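Local atomic coordinates of chinitase A (Streptomyces coelicolor, PDB entry 3EBV), a protein that probably hydrolyses chitin as an endochitinase, this chain being the glycosyl hydrolase family 18 catalytic domain of a longer, multidomain protein. Residues Leu167-Leu173 with Gly212-Gln218; Val176-Tyr180 with Leu205-Gln209. All coordinates share one frame; numbering follows the deposited sequence.

Contact 1: Leu167-Leu173 with Gly212-Gln218; sequences LNVKDIL and GGLAPSQ
Gln218 and Lys170 each reach across to backbone oxygen of the facing segment, Gln218 taking two carbonyls and Lys170 one, their side chains crossing at about a right angle. Gln218 NE2 donates to Lys170 O at 2.8 Å, lying on a lone pair in the carbonyl plane though the N-H...O angle is a bent 134°, and to Leu173 O at 3.0 Å, nearly straight at 170° but tilted from that carbonyl's plane. Both acceptors lie in or close to the amide plane of Gln218. At the amide's other end, Ala215 N donates to Gln218 OE1 at 3.0 Å, on a lone pair in the carbonyl plane. Three bonds therefore fix the rotation of this buried amide and leave both its N-H groups used.

Lys170 runs fully extended, CG anti to the backbone N (chi1 179°). In one of its two modelled conformers, Lys170 NZ bonds to Gly213 O at 2.8 Å, arriving from above the carbonyl plane, while Lys170 CE passes 3.3 Å from Gln218 OE1.

The apolar contacts gather at Leu214 CD2, which meets Leu173 CD2 at 3.9 Å and Leu167 CD2 at 4.1 Å. Leu167 CD2 also presses on the backbone of Gly213, where a side chain would collide with it. Phe163 and Met155 touch Leu214 as well.

Two connections that lead into neighbouring parallel strands, one following helix 161-168 and the other helix 199-210, are thus tied together, an alpha-to-beta junction of the family 18 TIM barrel.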
# COMPACT_ATOMS: atom_id res chain seq x y z
N LEU A 167 -5.75 -12.76 -5.88
CA LEU A 167 -6.30 -13.42 -7.06
C LEU A 167 -7.82 -13.63 -6.92
O LEU A 167 -8.56 -13.39 -7.90
CB LEU A 167 -5.60 -14.75 -7.30
CG LEU A 167 -4.13 -14.59 -7.78
CD1 LEU A 167 -3.45 -15.96 -7.65
CD2 LEU A 167 -4.07 -14.01 -9.21
N ASN A 168 -8.26 -14.01 -5.71
CA ASN A 168 -9.70 -14.29 -5.52
C ASN A 168 -10.51 -13.05 -5.77
O ASN A 168 -11.65 -13.13 -6.26
CB ASN A 168 -9.95 -14.76 -4.10
CG ASN A 168 -9.44 -16.17 -3.83
OD1 ASN A 168 -9.03 -16.90 -4.77
ND2 ASN A 168 -9.48 -16.59 -2.56
N VAL A 169 -9.94 -11.89 -5.40
CA VAL A 169 -10.67 -10.60 -5.56
C VAL A 169 -10.12 -9.73 -6.68
O VAL A 169 -10.29 -8.49 -6.68
CB VAL A 169 -10.81 -9.82 -4.21
CG1 VAL A 169 -11.37 -10.72 -3.12
CG2 VAL A 169 -9.41 -9.26 -3.76
N LYS A 170 -9.49 -10.35 -7.68
CA LYS A 170 -8.81 -9.58 -8.72
C LYS A 170 -9.69 -8.54 -9.40
O LYS A 170 -9.25 -7.45 -9.75
CB LYS A 170 -8.22 -10.55 -9.75
CG LYS A 170 -7.51 -9.86 -10.88
CD LYS A 170 -6.90 -10.85 -11.86
CE LYS A 170 -6.01 -10.11 -12.88
NZ LYS A 170 -5.66 -11.01 -14.06
N ASP A 171 -10.97 -8.89 -9.60
CA ASP A 171 -11.88 -7.97 -10.31
C ASP A 171 -12.27 -6.72 -9.49
O ASP A 171 -12.84 -5.78 -10.07
CB ASP A 171 -13.15 -8.73 -10.68
CG ASP A 171 -13.76 -9.39 -9.47
OD1 ASP A 171 -13.16 -10.37 -8.97
OD2 ASP A 171 -14.79 -8.95 -9.00
N ILE A 172 -11.93 -6.68 -8.19
CA ILE A 172 -12.21 -5.48 -7.37
C ILE A 172 -10.93 -4.88 -6.76
O ILE A 172 -11.00 -3.91 -5.99
CB ILE A 172 -13.22 -5.76 -6.23
CG1 ILE A 172 -12.80 -6.91 -5.34
CG2 ILE A 172 -14.63 -6.00 -6.84
CD1 ILE A 172 -13.62 -7.00 -4.02
N LEU A 173 -9.77 -5.46 -7.11
CA LEU A 173 -8.49 -5.06 -6.54
C LEU A 173 -7.88 -3.90 -7.34
O LEU A 173 -7.73 -4.00 -8.59
CB LEU A 173 -7.56 -6.27 -6.61
CG LEU A 173 -6.11 -6.04 -6.24
CD1 LEU A 173 -5.93 -5.74 -4.73
CD2 LEU A 173 -5.36 -7.36 -6.61
N GLY A 212 2.10 -14.19 -12.33
CA GLY A 212 1.32 -15.08 -11.51
C GLY A 212 -0.17 -14.77 -11.45
O GLY A 212 -0.85 -15.24 -10.56
N GLY A 213 -0.63 -13.95 -12.39
CA GLY A 213 -2.08 -13.73 -12.57
C GLY A 213 -2.61 -12.37 -12.18
O GLY A 213 -3.81 -12.12 -12.32
N LEU A 214 -1.76 -11.48 -11.68
CA LEU A 214 -2.14 -10.07 -11.42
C LEU A 214 -1.88 -9.24 -12.66
O LEU A 214 -0.86 -9.44 -13.36
CB LEU A 214 -1.40 -9.51 -10.20
CG LEU A 214 -1.75 -10.23 -8.89
CD1 LEU A 214 -0.86 -9.66 -7.80
CD2 LEU A 214 -3.23 -10.04 -8.51
N ALA A 215 -2.79 -8.31 -12.96
CA ALA A 215 -2.58 -7.39 -14.08
C ALA A 215 -1.45 -6.38 -13.73
O ALA A 215 -1.21 -6.11 -12.55
CB ALA A 215 -3.88 -6.60 -14.41
N PRO A 216 -0.77 -5.83 -14.74
CA PRO A 216 0.28 -4.85 -14.43
C PRO A 216 -0.27 -3.68 -13.61
O PRO A 216 0.44 -3.17 -12.74
CB PRO A 216 0.78 -4.42 -15.82
CG PRO A 216 0.56 -5.68 -16.66
CD PRO A 216 -0.78 -6.19 -16.18
N SER A 217 -1.51 -3.25 -13.88
CA SER A 217 -2.07 -2.15 -13.12
C SER A 217 -2.30 -2.51 -11.66
O SER A 217 -2.65 -1.61 -10.86
CB SER A 217 -3.42 -1.70 -13.68
OG SER A 217 -4.33 -2.77 -13.63
N GLN A 218 -2.13 -3.79 -11.32
CA GLN A 218 -2.37 -4.24 -9.94
C GLN A 218 -1.05 -4.47 -9.17
O GLN A 218 -1.10 -5.01 -8.07
CB GLN A 218 -3.21 -5.53 -9.92
CG GLN A 218 -4.61 -5.23 -10.43
CD GLN A 218 -5.45 -6.46 -10.59
OE1 GLN A 218 -5.01 -7.49 -11.13
NE2 GLN A 218 -6.71 -6.35 -10.16

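Contact 2: Val176-Tyr180 with Leu205-Gln209; sequences VNMQY and LACIQ
Strand 176-179 and the helical segment 205-209 run nearly antiparallel, their axes 10.9 Å apart at closest approach and inclined at 148°, the strand-against-outer-helix layer of a TIM barrel. Val176, Met178 and Tyr180 direct their CB atoms at the helix, which answers with Leu205, Ala206 and Gln209.

Met178, a selenomethionine, has CG anti to the backbone N (chi1 -177°) and bends at its last torsion, which carries Met178 CE over one face of the Tyr180 ring, 3.2 Å above the plane and offset toward the rim. From there Met178 CE also meets Leu205 CB at 3.8 Å, and Met178 SE lies 3.5 Å from Gln209 NE2. Leu205 CB touches Tyr180 CE1 obliquely, whereas Ala206 N sits at the ring edge, in its plane. Val176 approaches the other end of the Gln209 amide, Val176 CG1 being 4.0 Å from Gln209 OE1.

No direct hydrogen bond joins the segments; the polar link is a water held between Tyr180 and Gln209. Tyr180 OH bonds to it at 2.8 Å, and the water donates to Gln209 OE1, also at 2.8 Å. A phenylalanine in place of Tyr180 would probably keep the ring contacts but leave this water without its phenolic mate and so less firmly placed between strand and helix. Behind the helix, Cys207 is tied to Cys189 by a disulfide. The phenol fits closely against the helix backbone side, with Tyr180 OH 3.4 Å from Ala206 CB.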
# COMPACT_ATOMS: atom_id res chain seq x y z
N VAL A 176 -1.66 -4.08 -5.55
CA VAL A 176 -0.85 -4.71 -4.50
C VAL A 176 0.44 -3.92 -4.43
O VAL A 176 1.30 -4.04 -5.32
CB VAL A 176 -0.55 -6.19 -4.77
CG1 VAL A 176 0.31 -6.78 -3.66
CG2 VAL A 176 -1.88 -6.99 -4.84
N ASN A 177 0.59 -3.10 -3.39
CA ASN A 177 1.84 -2.37 -3.12
C ASN A 177 2.67 -3.18 -2.12
O ASN A 177 2.63 -2.94 -0.91
CB ASN A 177 1.54 -1.00 -2.50
CG ASN A 177 0.85 -0.04 -3.47
OD1 ASN A 177 1.26 0.12 -4.63
ND2 ASN A 177 -0.19 0.70 -2.95
N MSE A 178 3.37 -4.21 -2.61
CA MSE A 178 4.17 -5.00 -1.67
C MSE A 178 5.27 -4.15 -1.01
O MSE A 178 5.75 -3.17 -1.60
CB MSE A 178 4.81 -6.24 -2.37
CG MSE A 178 5.57 -7.11 -1.39
SE MSE A 178 5.97 -8.84 -2.24
CE MSE A 178 7.39 -8.31 -3.43
N GLN A 179 5.62 -4.55 0.23
CA GLN A 179 6.66 -3.87 0.98
C GLN A 179 8.00 -4.56 0.63
O GLN A 179 8.35 -5.62 1.18
CB GLN A 179 6.41 -4.00 2.49
CG GLN A 179 5.07 -3.42 2.93
CD GLN A 179 4.88 -3.63 4.43
OE1 GLN A 179 5.79 -3.39 5.24
NE2 GLN A 179 3.68 -4.08 4.81
N TYR A 180 8.72 -3.96 -0.33
CA TYR A 180 10.01 -4.55 -0.75
C TYR A 180 11.14 -4.13 0.22
O TYR A 180 12.18 -3.52 -0.18
CB TYR A 180 10.37 -4.09 -2.19
CG TYR A 180 9.45 -4.62 -3.26
CD1 TYR A 180 9.87 -5.61 -4.15
CD2 TYR A 180 8.15 -4.10 -3.41
CE1 TYR A 180 9.03 -6.07 -5.19
CE2 TYR A 180 7.30 -4.58 -4.39
CZ TYR A 180 7.74 -5.56 -5.30
OH TYR A 180 6.88 -6.03 -6.27
N LEU A 205 11.19 -9.86 -7.89
CA LEU A 205 10.04 -10.21 -7.05
C LEU A 205 8.74 -9.66 -7.65
O LEU A 205 7.71 -10.35 -7.55
CB LEU A 205 10.24 -9.68 -5.61
CG LEU A 205 11.05 -10.61 -4.70
CD1 LEU A 205 12.47 -10.87 -5.18
CD2 LEU A 205 11.09 -9.99 -3.29
N ALA A 206 8.75 -8.46 -8.24
CA ALA A 206 7.55 -7.97 -8.94
C ALA A 206 7.16 -8.94 -10.06
O ALA A 206 5.97 -9.18 -10.29
CB ALA A 206 7.76 -6.58 -9.48
N CYS A 207 8.15 -9.52 -10.71
CA CYS A 207 7.90 -10.50 -11.78
C CYS A 207 7.02 -11.67 -11.30
O CYS A 207 6.21 -12.21 -12.06
CB CYS A 207 9.29 -11.02 -12.22
SG CYS A 207 9.28 -12.36 -13.42
N ILE A 208 7.17 -12.11 -10.05
CA ILE A 208 6.36 -13.24 -9.57
C ILE A 208 4.87 -12.84 -9.65
O ILE A 208 4.02 -13.66 -10.02
CB ILE A 208 6.70 -13.61 -8.10
CG1 ILE A 208 8.18 -13.98 -7.93
CG2 ILE A 208 5.82 -14.75 -7.59
CD1 ILE A 208 8.59 -14.08 -6.47
N GLN A 209 4.56 -11.59 -9.27
CA GLN A 209 3.17 -11.09 -9.35
C GLN A 209 2.70 -10.95 -10.80
O GLN A 209 1.58 -11.37 -11.14
CB GLN A 209 3.08 -9.75 -8.61
CG GLN A 209 3.34 -9.93 -7.12
CD GLN A 209 3.50 -8.63 -6.36
OE1 GLN A 209 2.83 -7.64 -6.65
NE2 GLN A 209 4.40 -8.64 -5.38
O HOH W 1 4.20 -5.46 -5.61

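How the contacts relate
Contact 2 is nested in the chain within the loop closed by contact 1, and their centres lie 12 Å apart. Strand 175-179 follows helix 161-168, and 212-218 leads from helix 199-210 into strand 219-224, so both contacts concern one pair of adjacent barrel strands. They touch directly: Gln218 O lies 2.7 Å from Val176 N, a probable hydrogen bond where those parallel strands begin, and Leu214 CB packs 3.6 Å from Gln209 O. Within 176-180, Gln179, which does not touch 205-209, bonds through NE2 to Glu121 OE2. Glu121 ends DGVDIDLE, which spans strand 115-120 and matches family 18's DxxDxDxE signature, consistent with the catalytic site; contact 1 is at the strands' opposite, N-terminal ends.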